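Local coordinates for GCN5-related N-acetyltransferase (Anabaena variabilis, PDB 2OZG), which binds coenzyme A and probably transfers acetyl groups to amines, possibly those of aminoglycosides, as a GCN5-related N-acetyltransferase, at residues Ala187-Gln190 / Gly191-Arg194. Sequence-based numbering, arbitrary orientation.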
ATOM      1  N   ALA A 187      13.378 -35.908  -7.031  1.00 34.12           N
ATOM      2  CA  ALA A 187      13.572 -34.484  -7.276  1.00 32.64           C
ATOM      3  C   ALA A 187      12.744 -33.619  -6.363  1.00 33.29           C
ATOM      4  O   ALA A 187      13.118 -32.462  -6.073  1.00 32.61           O
ATOM      5  CB  ALA A 187      13.191 -34.164  -8.748  1.00 34.96           C
ATOM      6  N   ILE A 188      11.597 -34.147  -5.946  1.00 32.45           N
ATOM      7  CA  ILE A 188      10.688 -33.402  -5.072  1.00 36.48           C
ATOM      8  C   ILE A 188      11.355 -33.259  -3.702  1.00 37.85           C
ATOM      9  O   ILE A 188      11.392 -32.192  -3.096  1.00 34.90           O
ATOM     10  CB  ILE A 188       9.330 -34.106  -4.871  1.00 35.30           C
ATOM     11  CG1 ILE A 188       8.652 -34.536  -6.190  1.00 41.31           C
ATOM     12  CG2 ILE A 188       8.412 -33.274  -4.051  1.00 33.71           C
ATOM     13  CD1 ILE A 188       8.200 -33.502  -7.090  1.00 37.53           C
ATOM     14  N   TRP A 189      11.871 -34.369  -3.208  1.00 37.92           N
ATOM     15  CA  TRP A 189      12.595 -34.377  -1.964  1.00 37.12           C
ATOM     16  C   TRP A 189      13.826 -33.458  -2.058  1.00 38.97           C
ATOM     17  O   TRP A 189      14.155 -32.781  -1.105  1.00 35.47           O
ATOM     18  CB  TRP A 189      13.027 -35.793  -1.617  1.00 37.38           C
ATOM     19  CG  TRP A 189      11.927 -36.647  -1.120  1.00 33.89           C
ATOM     20  CD1 TRP A 189      11.363 -37.701  -1.751  1.00 30.60           C
ATOM     21  CD2 TRP A 189      11.290 -36.546   0.152  1.00 33.75           C
ATOM     22  NE1 TRP A 189      10.396 -38.262  -0.958  1.00 37.64           N
ATOM     23  CE2 TRP A 189      10.336 -37.575   0.221  1.00 30.24           C
ATOM     24  CE3 TRP A 189      11.435 -35.683   1.244  1.00 36.74           C
ATOM     25  CZ2 TRP A 189       9.553 -37.790   1.351  1.00 34.20           C
ATOM     26  CZ3 TRP A 189      10.622 -35.871   2.355  1.00 42.71           C
ATOM     27  CH2 TRP A 189       9.692 -36.919   2.395  1.00 35.54           C
ATOM     28  N   GLN A 190      14.539 -33.518  -3.185  1.00 39.49           N
ATOM     29  CA  GLN A 190      15.670 -32.626  -3.452  1.00 39.59           C
ATOM     30  C   GLN A 190      15.312 -31.162  -3.304  1.00 35.37           C
ATOM     31  O   GLN A 190      16.043 -30.374  -2.689  1.00 35.43           O
ATOM     32  CB  GLN A 190      16.166 -32.832  -4.881  1.00 39.48           C
ATOM     33  CG  GLN A 190      16.982 -34.088  -5.110  1.00 50.85           C
ATOM     34  CD  GLN A 190      18.350 -34.027  -4.554  1.00 56.37           C
ATOM     35  OE1 GLN A 190      18.845 -32.972  -4.158  1.00 64.67           O
ATOM     36  NE2 GLN A 190      19.004 -35.169  -4.547  1.00 71.64           N
ATOM     37  N   GLY A 191      14.206 -30.781  -3.916  1.00 34.47           N
ATOM     38  CA  GLY A 191      13.753 -29.399  -3.853  1.00 36.25           C
ATOM     39  C   GLY A 191      13.472 -28.985  -2.449  1.00 34.20           C
ATOM     40  O   GLY A 191      13.805 -27.881  -2.073  1.00 37.23           O
ATOM     41  N   LEU A 192      12.886 -29.884  -1.659  1.00 33.41           N
ATOM     42  CA  LEU A 192      12.581 -29.606  -0.250  1.00 34.79           C
ATOM     43  C   LEU A 192      13.797 -29.416   0.612  1.00 34.88           C
ATOM     44  O   LEU A 192      13.787 -28.684   1.566  1.00 35.64           O
ATOM     45  CB  LEU A 192      11.783 -30.752   0.359  1.00 32.89           C
ATOM     46  CG  LEU A 192      10.311 -30.845  -0.046  1.00 39.76           C
ATOM     47  CD1 LEU A 192       9.737 -32.175   0.375  1.00 39.53           C
ATOM     48  CD2 LEU A 192       9.510 -29.702   0.524  1.00 43.59           C
ATOM     49  N   ASN A 193      14.846 -30.132   0.289  1.00 37.93           N
ATOM     50  CA  ASN A 193      16.097 -30.025   1.022  1.00 39.11           C
ATOM     51  C   ASN A 193      16.965 -28.844   0.510  1.00 40.47           C
ATOM     52  O   ASN A 193      18.034 -28.558   1.039  1.00 41.16           O
ATOM     53  CB  ASN A 193      16.802 -31.370   0.893  1.00 36.65           C
ATOM     54  CG  ASN A 193      17.919 -31.530   1.850  1.00 45.92           C
ATOM     55  OD1 ASN A 193      17.747 -31.433   3.060  1.00 51.45           O
ATOM     56  ND2 ASN A 193      19.094 -31.782   1.320  1.00 58.50           N
ATOM     57  N   ARG A 194      16.492 -28.128  -0.500  1.00 41.09           N
ATOM     58  CA  ARG A 194      17.284 -27.080  -1.108  1.00 43.41           C
ATOM     59  C   ARG A 194      16.913 -25.710  -0.603  1.00 44.35           C
ATOM     60  O   ARG A 194      15.725 -25.334  -0.578  1.00 45.06           O
ATOM     61  CB  ARG A 194      17.055 -27.126  -2.609  1.00 43.56           C
ATOM     62  CG  ARG A 194      17.850 -26.136  -3.474  1.00 49.82           C
ATOM     63  CD  ARG A 194      17.356 -26.331  -4.935  1.00 50.23           C
ATOM     64  NE  ARG A 194      17.695 -27.659  -5.473  1.00 57.88           N
ATOM     65  CZ  ARG A 194      16.990 -28.324  -6.397  1.00 52.31           C
ATOM     66  NH1 ARG A 194      15.851 -27.832  -6.886  1.00 51.10           N
ATOM     67  NH2 ARG A 194      17.421 -29.508  -6.809  1.00 55.85           N
TER
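W189 and L192 meet on one side of the last turn of helix 186-192. Methyl CD1 of L192 approaches the six-membered ring of W189 on a slant, 4.0 Å from CE3. Both side chains start beside their own backbone N (chi1 -75° in each). L192 then extends at chi2, which sends CD1 back past the carbonyl of I188 to the indole. CG of L192 lies 3.5 Å from I188 O. The indole of W189 also has a cation-pi contact with R184 and an edge-to-face contact with Y171.

R194 folds back from beyond the helix end. Its CG is anti to the backbone N (chi1 -177°), and the chain bends at chi3 (-66°). NH2 thereby comes within 4.0 Å of Q190 CB. One face of the guanidinium, near its rim, looks onto Q190 O and G191 CA.

The backbone holds the turn through three bonds, each from an N-H to the carbonyl four residues earlier. G191 N gives to A187 O at 2.9 Å, and L192 N gives to I188 O at 3.1 Å. N193 N reaches W189 O at 3.1 Å and makes a second, weak bond to Q190 O. R194 N binds G191 O, three residues back. Past this point the chain is extended at R194. R232 NH1 donates to both L192 O and R194 O, tying the exit to strand 227-236. This is the C-terminal end of an alpha-helix, where i-to-i+4 bonding gives way to a tighter turn, within the second GNAT-family region and away from the coenzyme A site.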